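Nucleoside permease NupG (Escherichia coli K-12, PDB 7DLA) transports a broad range of purine and pyrimidine nucleosides across the inner membrane of Escherichia coli by symport with protons, driven by the proton motive force. Local coordinates at residues C75-A86 and V98-T109; K281-I292 and L394-F402. The protein carries 1 engineered substitution. All blocks are in the same frame, centred on the assembly; numbering follows the deposited sequence.

Contact 1: residues C75-A86 and V98-T109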
loop_
_atom_site.group_PDB
_atom_site.type_symbol
_atom_site.label_atom_id
_atom_site.label_comp_id
_atom_site.label_asym_id
_atom_site.label_seq_id
_atom_site.Cartn_x
_atom_site.Cartn_y
_atom_site.Cartn_z
ATOM N N CYS A 75 -14.678 8.287 -9.625
ATOM C CA CYS A 75 -13.594 7.329 -9.462
ATOM C C CYS A 75 -14.093 5.980 -8.983
ATOM O O CYS A 75 -13.804 4.959 -9.608
ATOM C CB CYS A 75 -12.554 7.877 -8.501
ATOM S SG CYS A 75 -11.329 8.849 -9.305
ATOM N N HIS A 76 -14.807 5.951 -7.862
ATOM C CA HIS A 76 -15.237 4.661 -7.338
ATOM C C HIS A 76 -16.263 3.985 -8.222
ATOM O O HIS A 76 -16.338 2.759 -8.235
ATOM C CB HIS A 76 -15.790 4.827 -5.942
ATOM C CG HIS A 76 -14.742 5.114 -4.934
ATOM N ND1 HIS A 76 -13.488 4.566 -5.032
ATOM C CD2 HIS A 76 -14.730 5.904 -3.838
ATOM C CE1 HIS A 76 -12.757 4.982 -4.016
ATOM N NE2 HIS A 76 -13.488 5.792 -3.275
ATOM N N THR A 77 -17.089 4.749 -8.920
ATOM C CA THR A 77 -17.878 4.154 -9.980
ATOM C C THR A 77 -17.000 3.365 -10.944
ATOM O O THR A 77 -17.279 2.194 -11.235
ATOM C CB THR A 77 -18.615 5.251 -10.712
ATOM O OG1 THR A 77 -19.222 6.102 -9.728
ATOM C CG2 THR A 77 -19.626 4.634 -11.695
ATOM N N ILE A 78 -15.968 4.007 -11.490
ATOM C CA ILE A 78 -15.091 3.285 -12.396
ATOM C C ILE A 78 -14.478 2.107 -11.671
ATOM O O ILE A 78 -14.416 1.002 -12.212
ATOM C CB ILE A 78 -14.009 4.201 -12.990
ATOM C CG1 ILE A 78 -14.566 4.980 -14.180
ATOM C CG2 ILE A 78 -12.812 3.368 -13.419
ATOM C CD1 ILE A 78 -13.488 5.656 -15.045
ATOM N N GLY A 79 -14.015 2.325 -10.442
ATOM C CA GLY A 79 -13.460 1.247 -9.644
ATOM C C GLY A 79 -14.398 0.055 -9.600
ATOM O O GLY A 79 -13.987 -1.091 -9.789
ATOM N N ALA A 80 -15.688 0.317 -9.385
ATOM C CA ALA A 80 -16.665 -0.756 -9.245
ATOM C C ALA A 80 -16.831 -1.524 -10.551
ATOM O O ALA A 80 -16.718 -2.758 -10.583
ATOM C CB ALA A 80 -17.996 -0.170 -8.787
ATOM N N ILE A 81 -17.109 -0.801 -11.641
ATOM C CA ILE A 81 -17.286 -1.451 -12.941
ATOM C C ILE A 81 -16.091 -2.343 -13.256
ATOM O O ILE A 81 -16.253 -3.497 -13.692
ATOM C CB ILE A 81 -17.517 -0.407 -14.052
ATOM C CG1 ILE A 81 -18.987 -0.013 -14.145
ATOM C CG2 ILE A 81 -17.055 -0.946 -15.397
ATOM C CD1 ILE A 81 -19.225 1.200 -15.002
ATOM N N THR A 82 -14.872 -1.834 -13.017
ATOM C CA THR A 82 -13.682 -2.590 -13.391
ATOM C C THR A 82 -13.508 -3.813 -12.503
ATOM O O THR A 82 -13.127 -4.883 -12.981
ATOM C CB THR A 82 -12.430 -1.711 -13.333
ATOM O OG1 THR A 82 -12.245 -1.191 -12.012
ATOM C CG2 THR A 82 -12.528 -0.555 -14.327
ATOM N N LEU A 83 -13.752 -3.670 -11.201
ATOM C CA LEU A 83 -13.586 -4.796 -10.281
ATOM C C LEU A 83 -14.506 -5.959 -10.681
ATOM O O LEU A 83 -14.096 -7.140 -10.699
ATOM C CB LEU A 83 -13.856 -4.275 -8.853
ATOM C CG LEU A 83 -12.653 -3.508 -8.254
ATOM C CD1 LEU A 83 -13.020 -2.526 -7.162
ATOM C CD2 LEU A 83 -11.586 -4.452 -7.734
ATOM N N PHE A 84 -15.743 -5.618 -11.061
ATOM C CA PHE A 84 -16.672 -6.589 -11.628
ATOM C C PHE A 84 -16.033 -7.278 -12.831
ATOM O O PHE A 84 -15.867 -8.504 -12.837
ATOM C CB PHE A 84 -17.967 -5.858 -12.014
ATOM C CG PHE A 84 -18.972 -6.693 -12.768
ATOM C CD1 PHE A 84 -19.915 -7.433 -12.071
ATOM C CD2 PHE A 84 -18.998 -6.715 -14.160
ATOM C CE1 PHE A 84 -20.849 -8.194 -12.736
ATOM C CE2 PHE A 84 -19.921 -7.481 -14.837
ATOM C CZ PHE A 84 -20.852 -8.225 -14.127
ATOM N N MET A 85 -15.615 -6.487 -13.844
ATOM C CA MET A 85 -15.001 -7.073 -15.040
ATOM C C MET A 85 -13.789 -7.924 -14.698
ATOM O O MET A 85 -13.478 -8.896 -15.396
ATOM C CB MET A 85 -14.565 -5.998 -16.025
ATOM C CG MET A 85 -15.642 -5.289 -16.780
ATOM S SD MET A 85 -14.839 -4.034 -17.804
ATOM C CE MET A 85 -14.663 -4.878 -19.394
ATOM N N ALA A 86 -13.064 -7.544 -13.652
ATOM C CA ALA A 86 -11.841 -8.249 -13.291
ATOM C C ALA A 86 -12.156 -9.650 -12.782
ATOM O O ALA A 86 -11.392 -10.596 -13.035
ATOM C CB ALA A 86 -11.052 -7.429 -12.248
ATOM N N VAL A 98 -7.088 -4.378 -16.686
ATOM C CA VAL A 98 -8.275 -4.118 -15.885
ATOM C C VAL A 98 -7.883 -3.558 -14.519
ATOM O O VAL A 98 -8.479 -2.583 -14.040
ATOM C CB VAL A 98 -9.138 -5.402 -15.820
ATOM C CG1 VAL A 98 -8.720 -6.389 -14.716
ATOM C CG2 VAL A 98 -10.583 -5.023 -15.665
ATOM N N ILE A 99 -6.821 -4.098 -13.914
ATOM C CA ILE A 99 -6.333 -3.579 -12.647
ATOM C C ILE A 99 -5.775 -2.167 -12.835
ATOM O O ILE A 99 -5.934 -1.302 -11.962
ATOM C CB ILE A 99 -5.261 -4.515 -12.055
ATOM C CG1 ILE A 99 -5.820 -5.879 -11.672
ATOM C CG2 ILE A 99 -4.705 -3.899 -10.774
ATOM C CD1 ILE A 99 -6.844 -5.814 -10.612
ATOM N N LEU A 100 -5.100 -1.915 -13.962
ATOM C CA LEU A 100 -4.510 -0.609 -14.218
ATOM C C LEU A 100 -5.582 0.467 -14.256
ATOM O O LEU A 100 -5.425 1.529 -13.638
ATOM C CB LEU A 100 -3.732 -0.634 -15.533
ATOM C CG LEU A 100 -3.160 0.727 -15.895
ATOM C CD1 LEU A 100 -2.016 1.044 -14.940
ATOM C CD2 LEU A 100 -2.747 0.814 -17.347
ATOM N N ILE A 101 -6.678 0.218 -14.993
ATOM C CA ILE A 101 -7.801 1.164 -14.965
ATOM C C ILE A 101 -8.289 1.358 -13.534
ATOM O O ILE A 101 -8.479 2.498 -13.071
ATOM C CB ILE A 101 -8.953 0.703 -15.880
ATOM C CG1 ILE A 101 -8.452 0.380 -17.291
ATOM C CG2 ILE A 101 -10.022 1.785 -15.965
ATOM C CD1 ILE A 101 -9.556 0.010 -18.291
ATOM N N ASN A 102 -8.504 0.241 -12.811
ATOM C CA ASN A 102 -9.052 0.343 -11.459
ATOM C C ASN A 102 -8.170 1.215 -10.584
ATOM O O ASN A 102 -8.676 2.045 -9.827
ATOM C CB ASN A 102 -9.217 -1.042 -10.829
ATOM C CG ASN A 102 -9.896 -1.003 -9.451
ATOM O OD1 ASN A 102 -11.105 -0.752 -9.337
ATOM N ND2 ASN A 102 -9.116 -1.267 -8.401
ATOM N N SER A 103 -6.845 1.061 -10.694
ATOM C CA SER A 103 -5.929 1.868 -9.888
ATOM C C SER A 103 -5.914 3.308 -10.350
ATOM O O SER A 103 -5.883 4.221 -9.528
ATOM C CB SER A 103 -4.509 1.317 -9.937
ATOM O OG SER A 103 -4.441 0.009 -9.427
ATOM N N PHE A 104 -5.903 3.534 -11.659
ATOM C CA PHE A 104 -5.958 4.899 -12.162
ATOM C C PHE A 104 -7.144 5.625 -11.564
ATOM O O PHE A 104 -7.062 6.820 -11.276
ATOM C CB PHE A 104 -6.052 4.878 -13.683
ATOM C CG PHE A 104 -4.769 5.226 -14.375
ATOM C CD1 PHE A 104 -3.693 4.336 -14.370
ATOM C CD2 PHE A 104 -4.626 6.424 -15.037
ATOM C CE1 PHE A 104 -2.498 4.646 -15.009
ATOM C CE2 PHE A 104 -3.426 6.742 -15.677
ATOM C CZ PHE A 104 -2.369 5.842 -15.666
ATOM N N ALA A 105 -8.246 4.909 -11.344
ATOM C CA ALA A 105 -9.402 5.484 -10.665
ATOM C C ALA A 105 -9.259 5.481 -9.145
ATOM O O ALA A 105 -9.693 6.419 -8.481
ATOM C CB ALA A 105 -10.671 4.732 -11.059
ATOM N N TYR A 106 -8.648 4.453 -8.580
ATOM C CA TYR A 106 -8.675 4.280 -7.137
ATOM C C TYR A 106 -7.614 5.085 -6.417
ATOM O O TYR A 106 -7.884 5.619 -5.343
ATOM C CB TYR A 106 -8.516 2.813 -6.778
ATOM C CG TYR A 106 -8.595 2.605 -5.292
ATOM C CD1 TYR A 106 -7.469 2.696 -4.485
ATOM C CD2 TYR A 106 -9.819 2.457 -4.678
ATOM C CE1 TYR A 106 -7.567 2.525 -3.127
ATOM C CE2 TYR A 106 -9.923 2.315 -3.326
ATOM C CZ TYR A 106 -8.807 2.343 -2.556
ATOM O OH TYR A 106 -8.976 2.186 -1.205
ATOM N N MET A 107 -6.397 5.104 -6.943
ATOM C CA MET A 107 -5.283 5.831 -6.341
ATOM C C MET A 107 -5.623 7.277 -6.001
ATOM O O MET A 107 -5.359 7.698 -4.863
ATOM C CB MET A 107 -4.098 5.748 -7.306
ATOM C CG MET A 107 -3.370 4.425 -7.305
ATOM S SD MET A 107 -3.683 3.294 -5.940
ATOM C CE MET A 107 -3.066 4.144 -4.513
ATOM N N PRO A 108 -6.212 8.075 -6.898
ATOM C CA PRO A 108 -6.540 9.455 -6.522
ATOM C C PRO A 108 -7.511 9.565 -5.351
ATOM O O PRO A 108 -7.480 10.560 -4.608
ATOM C CB PRO A 108 -7.138 10.002 -7.824
ATOM C CG PRO A 108 -6.455 9.197 -8.887
ATOM C CD PRO A 108 -6.521 7.842 -8.322
ATOM N N THR A 109 -8.394 8.576 -5.164
ATOM C CA THR A 109 -9.398 8.696 -4.107
ATOM C C THR A 109 -8.742 8.751 -2.736
ATOM O O THR A 109 -9.324 9.313 -1.801
ATOM C CB THR A 109 -10.447 7.549 -4.181
ATOM O OG1 THR A 109 -9.860 6.278 -3.889
ATOM C CG2 THR A 109 -11.062 7.493 -5.553
#

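Contact 2: residues K281-I292 and L394-F402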
loop_
_atom_site.group_PDB
_atom_site.type_symbol
_atom_site.label_atom_id
_atom_site.label_comp_id
_atom_site.label_asym_id
_atom_site.label_seq_id
_atom_site.Cartn_x
_atom_site.Cartn_y
_atom_site.Cartn_z
ATOM N N LYS A 281 17.461 9.504 11.489
ATOM C CA LYS A 281 18.320 8.524 10.847
ATOM C C LYS A 281 18.228 7.167 11.542
ATOM O O LYS A 281 18.114 6.139 10.871
ATOM C CB LYS A 281 19.748 9.067 10.841
ATOM C CG LYS A 281 19.967 10.216 9.859
ATOM C CD LYS A 281 21.431 10.668 9.826
ATOM C CE LYS A 281 21.627 11.825 8.855
ATOM N NZ LYS A 281 23.007 11.879 8.363
ATOM N N ASN A 282 18.246 7.149 12.888
ATOM C CA ASN A 282 18.067 5.905 13.641
ATOM C C ASN A 282 16.716 5.263 13.393
ATOM O O ASN A 282 16.625 4.029 13.297
ATOM C CB ASN A 282 18.253 6.111 15.146
ATOM C CG ASN A 282 19.692 6.370 15.528
ATOM O OD1 ASN A 282 20.615 5.996 14.792
ATOM N ND2 ASN A 282 19.898 7.026 16.665
ATOM N N VAL A 283 15.646 6.052 13.301
ATOM C CA VAL A 283 14.365 5.387 13.084
ATOM C C VAL A 283 14.325 4.749 11.694
ATOM O O VAL A 283 13.877 3.600 11.532
ATOM C CB VAL A 283 13.210 6.368 13.337
ATOM C CG1 VAL A 283 12.007 6.002 12.509
ATOM C CG2 VAL A 283 12.865 6.359 14.828
ATOM N N MET A 284 14.849 5.458 10.686
ATOM C CA MET A 284 14.979 4.879 9.349
ATOM C C MET A 284 15.854 3.621 9.354
ATOM O O MET A 284 15.591 2.655 8.616
ATOM C CB MET A 284 15.538 5.928 8.382
ATOM C CG MET A 284 14.487 6.607 7.480
ATOM S SD MET A 284 15.207 7.713 6.221
ATOM C CE MET A 284 16.270 8.711 7.274
ATOM N N MET A 285 16.892 3.603 10.187
ATOM C CA MET A 285 17.710 2.405 10.297
ATOM C C MET A 285 16.927 1.261 10.916
ATOM O O MET A 285 17.108 0.104 10.522
ATOM C CB MET A 285 18.957 2.685 11.126
ATOM C CG MET A 285 20.039 1.592 11.083
ATOM S SD MET A 285 20.943 1.493 9.506
ATOM C CE MET A 285 21.377 -0.243 9.450
ATOM N N ILE A 286 16.079 1.552 11.910
ATOM C CA ILE A 286 15.268 0.494 12.518
ATOM C C ILE A 286 14.354 -0.113 11.463
ATOM O O ILE A 286 14.098 -1.324 11.439
ATOM C CB ILE A 286 14.453 1.029 13.711
ATOM C CG1 ILE A 286 15.334 1.735 14.725
ATOM C CG2 ILE A 286 13.910 -0.118 14.491
ATOM C CD1 ILE A 286 14.563 2.473 15.802
ATOM N N SER A 287 13.866 0.723 10.555
ATOM C CA SER A 287 13.058 0.200 9.461
ATOM C C SER A 287 13.874 -0.739 8.580
ATOM O O SER A 287 13.459 -1.869 8.282
ATOM C CB SER A 287 12.486 1.355 8.643
ATOM O OG SER A 287 12.369 0.998 7.282
ATOM N N ILE A 288 15.040 -0.284 8.144
ATOM C CA ILE A 288 15.821 -1.082 7.206
ATOM C C ILE A 288 16.259 -2.406 7.830
ATOM O O ILE A 288 16.291 -3.443 7.165
ATOM C CB ILE A 288 17.015 -0.260 6.712
ATOM C CG1 ILE A 288 16.603 0.578 5.518
ATOM C CG2 ILE A 288 18.149 -1.159 6.340
ATOM C CD1 ILE A 288 17.598 1.629 5.217
ATOM N N VAL A 289 16.621 -2.394 9.105
ATOM C CA VAL A 289 16.999 -3.642 9.759
ATOM C C VAL A 289 15.778 -4.538 9.934
ATOM O O VAL A 289 15.849 -5.769 9.750
ATOM C CB VAL A 289 17.704 -3.335 11.097
ATOM C CG1 VAL A 289 17.782 -4.570 12.001
ATOM C CG2 VAL A 289 19.080 -2.799 10.813
ATOM N N ALA A 290 14.630 -3.938 10.263
ATOM C CA ALA A 290 13.421 -4.728 10.457
ATOM C C ALA A 290 13.033 -5.487 9.186
ATOM O O ALA A 290 12.532 -6.610 9.267
ATOM C CB ALA A 290 12.283 -3.822 10.932
ATOM N N TRP A 291 13.249 -4.889 8.007
ATOM C CA TRP A 291 12.941 -5.618 6.774
ATOM C C TRP A 291 13.770 -6.893 6.650
ATOM O O TRP A 291 13.269 -7.934 6.189
ATOM C CB TRP A 291 13.141 -4.740 5.540
ATOM C CG TRP A 291 11.990 -3.837 5.263
ATOM C CD1 TRP A 291 11.952 -2.476 5.376
ATOM C CD2 TRP A 291 10.666 -4.245 4.873
ATOM N NE1 TRP A 291 10.688 -2.010 5.043
ATOM C CE2 TRP A 291 9.887 -3.078 4.737
ATOM C CE3 TRP A 291 10.069 -5.490 4.616
ATOM C CZ2 TRP A 291 8.542 -3.117 4.360
ATOM C CZ3 TRP A 291 8.723 -5.527 4.239
ATOM C CH2 TRP A 291 7.977 -4.349 4.115
ATOM N N ILE A 292 15.048 -6.823 7.027
ATOM C CA ILE A 292 15.882 -8.023 7.059
ATOM C C ILE A 292 15.194 -9.087 7.887
ATOM O O ILE A 292 14.931 -10.202 7.410
ATOM C CB ILE A 292 17.269 -7.716 7.647
ATOM C CG1 ILE A 292 17.980 -6.624 6.855
ATOM C CG2 ILE A 292 18.107 -9.005 7.716
ATOM C CD1 ILE A 292 19.296 -6.227 7.467
ATOM N N LEU A 394 20.905 -3.017 1.229
ATOM C CA LEU A 394 20.314 -1.720 1.571
ATOM C C LEU A 394 20.772 -1.221 2.945
ATOM O O LEU A 394 21.044 -0.027 3.119
ATOM C CB LEU A 394 18.788 -1.799 1.510
ATOM C CG LEU A 394 18.174 -1.907 0.113
ATOM C CD1 LEU A 394 16.673 -1.799 0.241
ATOM C CD2 LEU A 394 18.727 -0.872 -0.889
ATOM N N ALA A 395 20.855 -2.114 3.929
ATOM C CA ALA A 395 21.344 -1.726 5.243
ATOM C C ALA A 395 22.754 -1.198 5.151
ATOM O O ALA A 395 23.087 -0.159 5.741
ATOM C CB ALA A 395 21.312 -2.911 6.197
ATOM N N PHE A 396 23.610 -1.934 4.440
ATOM C CA PHE A 396 25.017 -1.553 4.363
ATOM C C PHE A 396 25.149 -0.170 3.768
ATOM O O PHE A 396 25.763 0.719 4.361
ATOM C CB PHE A 396 25.823 -2.540 3.524
ATOM C CG PHE A 396 26.155 -3.791 4.240
ATOM C CD1 PHE A 396 25.832 -3.940 5.581
ATOM C CD2 PHE A 396 26.816 -4.802 3.595
ATOM C CE1 PHE A 396 26.143 -5.093 6.260
ATOM C CE2 PHE A 396 27.134 -5.934 4.258
ATOM C CZ PHE A 396 26.791 -6.091 5.598
ATOM N N ALA A 397 24.551 0.025 2.593
ATOM C CA ALA A 397 24.669 1.308 1.927
ATOM C C ALA A 397 24.090 2.422 2.780
ATOM O O ALA A 397 24.576 3.559 2.740
ATOM C CB ALA A 397 23.998 1.260 0.572
ATOM N N PHE A 398 23.046 2.138 3.556
ATOM C CA PHE A 398 22.511 3.233 4.351
ATOM C C PHE A 398 23.451 3.588 5.487
ATOM O O PHE A 398 23.650 4.770 5.771
ATOM C CB PHE A 398 21.124 2.882 4.871
ATOM C CG PHE A 398 20.429 4.031 5.554
ATOM C CD1 PHE A 398 19.670 4.927 4.816
ATOM C CD2 PHE A 398 20.549 4.229 6.916
ATOM C CE1 PHE A 398 19.031 5.984 5.431
ATOM C CE2 PHE A 398 19.918 5.295 7.532
ATOM C CZ PHE A 398 19.158 6.166 6.789
ATOM N N MET A 399 24.050 2.572 6.111
ATOM C CA MET A 399 25.075 2.784 7.128
ATOM C C MET A 399 26.241 3.624 6.593
ATOM O O MET A 399 26.731 4.531 7.282
ATOM C CB MET A 399 25.535 1.423 7.623
ATOM C CG MET A 399 25.084 1.068 9.026
ATOM S SD MET A 399 25.308 -0.703 9.297
ATOM C CE MET A 399 24.793 -0.885 11.008
ATOM N N ALA A 400 26.689 3.340 5.364
ATOM C CA ALA A 400 27.642 4.220 4.698
ATOM C C ALA A 400 27.121 5.647 4.676
ATOM O O ALA A 400 27.768 6.546 5.211
ATOM C CB ALA A 400 27.951 3.735 3.284
ATOM N N MET A 401 25.935 5.874 4.099
ATOM C CA MET A 401 25.456 7.254 3.985
ATOM C C MET A 401 25.323 7.968 5.340
ATOM O O MET A 401 25.581 9.176 5.403
ATOM C CB MET A 401 24.121 7.354 3.244
ATOM C CG MET A 401 23.172 8.432 3.868
ATOM S SD MET A 401 21.757 8.980 2.902
ATOM C CE MET A 401 21.022 10.102 4.061
ATOM N N PHE A 402 24.936 7.287 6.434
ATOM C CA PHE A 402 24.590 8.036 7.647
ATOM C C PHE A 402 25.669 7.984 8.734
ATOM O O PHE A 402 25.425 8.479 9.839
ATOM C CB PHE A 402 23.249 7.574 8.245
ATOM C CG PHE A 402 23.355 6.459 9.293
ATOM C CD1 PHE A 402 24.059 5.289 9.056
ATOM C CD2 PHE A 402 22.794 6.632 10.572
ATOM C CE1 PHE A 402 24.150 4.291 10.041
ATOM C CE2 PHE A 402 22.872 5.631 11.558
ATOM C CZ PHE A 402 23.557 4.468 11.290
#

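Contact 1: residues C75-A86 and V98-T109
Helices 75-86 and 98-109 run antiparallel at 150°, with axes 8.1 Å apart, in a register that pairs Cys-75 with Ala-105, Gly-79 with Asn-102 and Ala-86 with Val-98. At one end Thr-109 meets His-76. Its CG2 lies over one face of the imidazole, 3.8 Å from the centroid and 29° off the normal, a CH-pi contact. Tyr-106 CD2 comes to the edge of the same ring, near its plane, 3.9 Å from His-76 CE1. With OG1 between the backbone N and the carbonyl carbon (chi1 67°), Thr-109 turns its hydroxyl back toward Tyr-106 O, in the preceding turn of its own helix. Gln-14 joins the group from helix 3-19: its side-chain OE1 and NE2 bond His-76 NE2 and Thr-109 OG1, and its backbone O bonds Tyr-106 OH. Replacing Thr-109 by alanine removes both branches, and is likely to leave Gln-14 NE2 without this hydroxyl and one face of the His-76 ring without its methyl.

In the middle, the Asn-102 side chain reaches in against Gly-79, Thr-82 and Leu-83. Ile-78 CG2 packs 3.5 Å from Ala-105 CB. The same methyl lies 4.1 Å from Ile-101 CG2, and these two side chains cross at about a right angle. Near the periplasmic end Val-98 divides its branches: CG1 touches Ala-86 CB at 3.6 Å, and CG2 faces Met-85 CB at 4.1 Å. Small residues let the backbones come close. Apolar side chains pack on the surface side, while buried polar ones meet inside, and Gln-14 ties the His-76 end to the first transmembrane helix.

Contact 2: residues K281-I292 and L394-F402
Two rings of helix 394-402, Phe-398 and Phe-402, meet side chains of helix 281-292. At the edge of Phe-398, near its plane, Met-284 CE stands 3.9 Å from CZ. Ile-288 CD1 approaches the same ring obliquely, 3.7 Å from Phe-398 CG. The ring of Phe-216, on helix 208-222, also meets Phe-398. At the edge of Phe-402, in its plane, lies Asn-282 OD1, 4.0 Å from CE2, with amide and ring planes 80° apart.

Met-285 links both rings. Its CG is anti to the backbone N (chi1 -168°), and the bend at chi2 swings the sulfur across to the other helix. SD lies 3.8 Å from Phe-398 CD2, a Met-aromatic contact made obliquely. It also sits obliquely to Phe-402, 4.8 Å from that ring's centroid. Beyond the sulfur, CE meets Met-399 CE at 3.8 Å. Further along, Ile-288 CG2 packs on Ala-395 CB at 3.6 Å, and Ile-292 CD1 reaches the same methyl from the next turn. The aliphatic part of Lys-281 runs past Phe-402 in the opposite direction.

No hydrogen bond crosses the interface. The fit is knobs-into-holes: Met-285 sits among Ala-395, Phe-398, Met-399 and Phe-402, while Phe-398 sits among Lys-281, Met-284, Met-285 and Ile-288. The axes are 9.7 Å apart and nearly antiparallel, at 162°, so larger side chains fill the space between them. Antiparallel packing of this kind joins the ninth and twelfth transmembrane helices near their cytoplasmic ends, in the C-terminal six-helix bundle of the major facilitator fold.

How the contacts relate
Contacts 1 and 2 lie on opposite sides of the chain's centre, with centres about 36 Å apart, and share no helix. Contact 1 joins helices that are neighbours in sequence, in the N-terminal bundle. Contact 2 joins helices far apart in sequence, in the C-terminal bundle. Both pairs are antiparallel. Contact 1 is mostly buried and mixes small residues with polar ones, some held by a residue of a third helix. Contact 2 is only partly buried, sits farther from the centre and relies on methionine, phenylalanine and isoleucine. The difference is consistent with their places: polar groups inside one bundle, apolar packing toward the outside of the other.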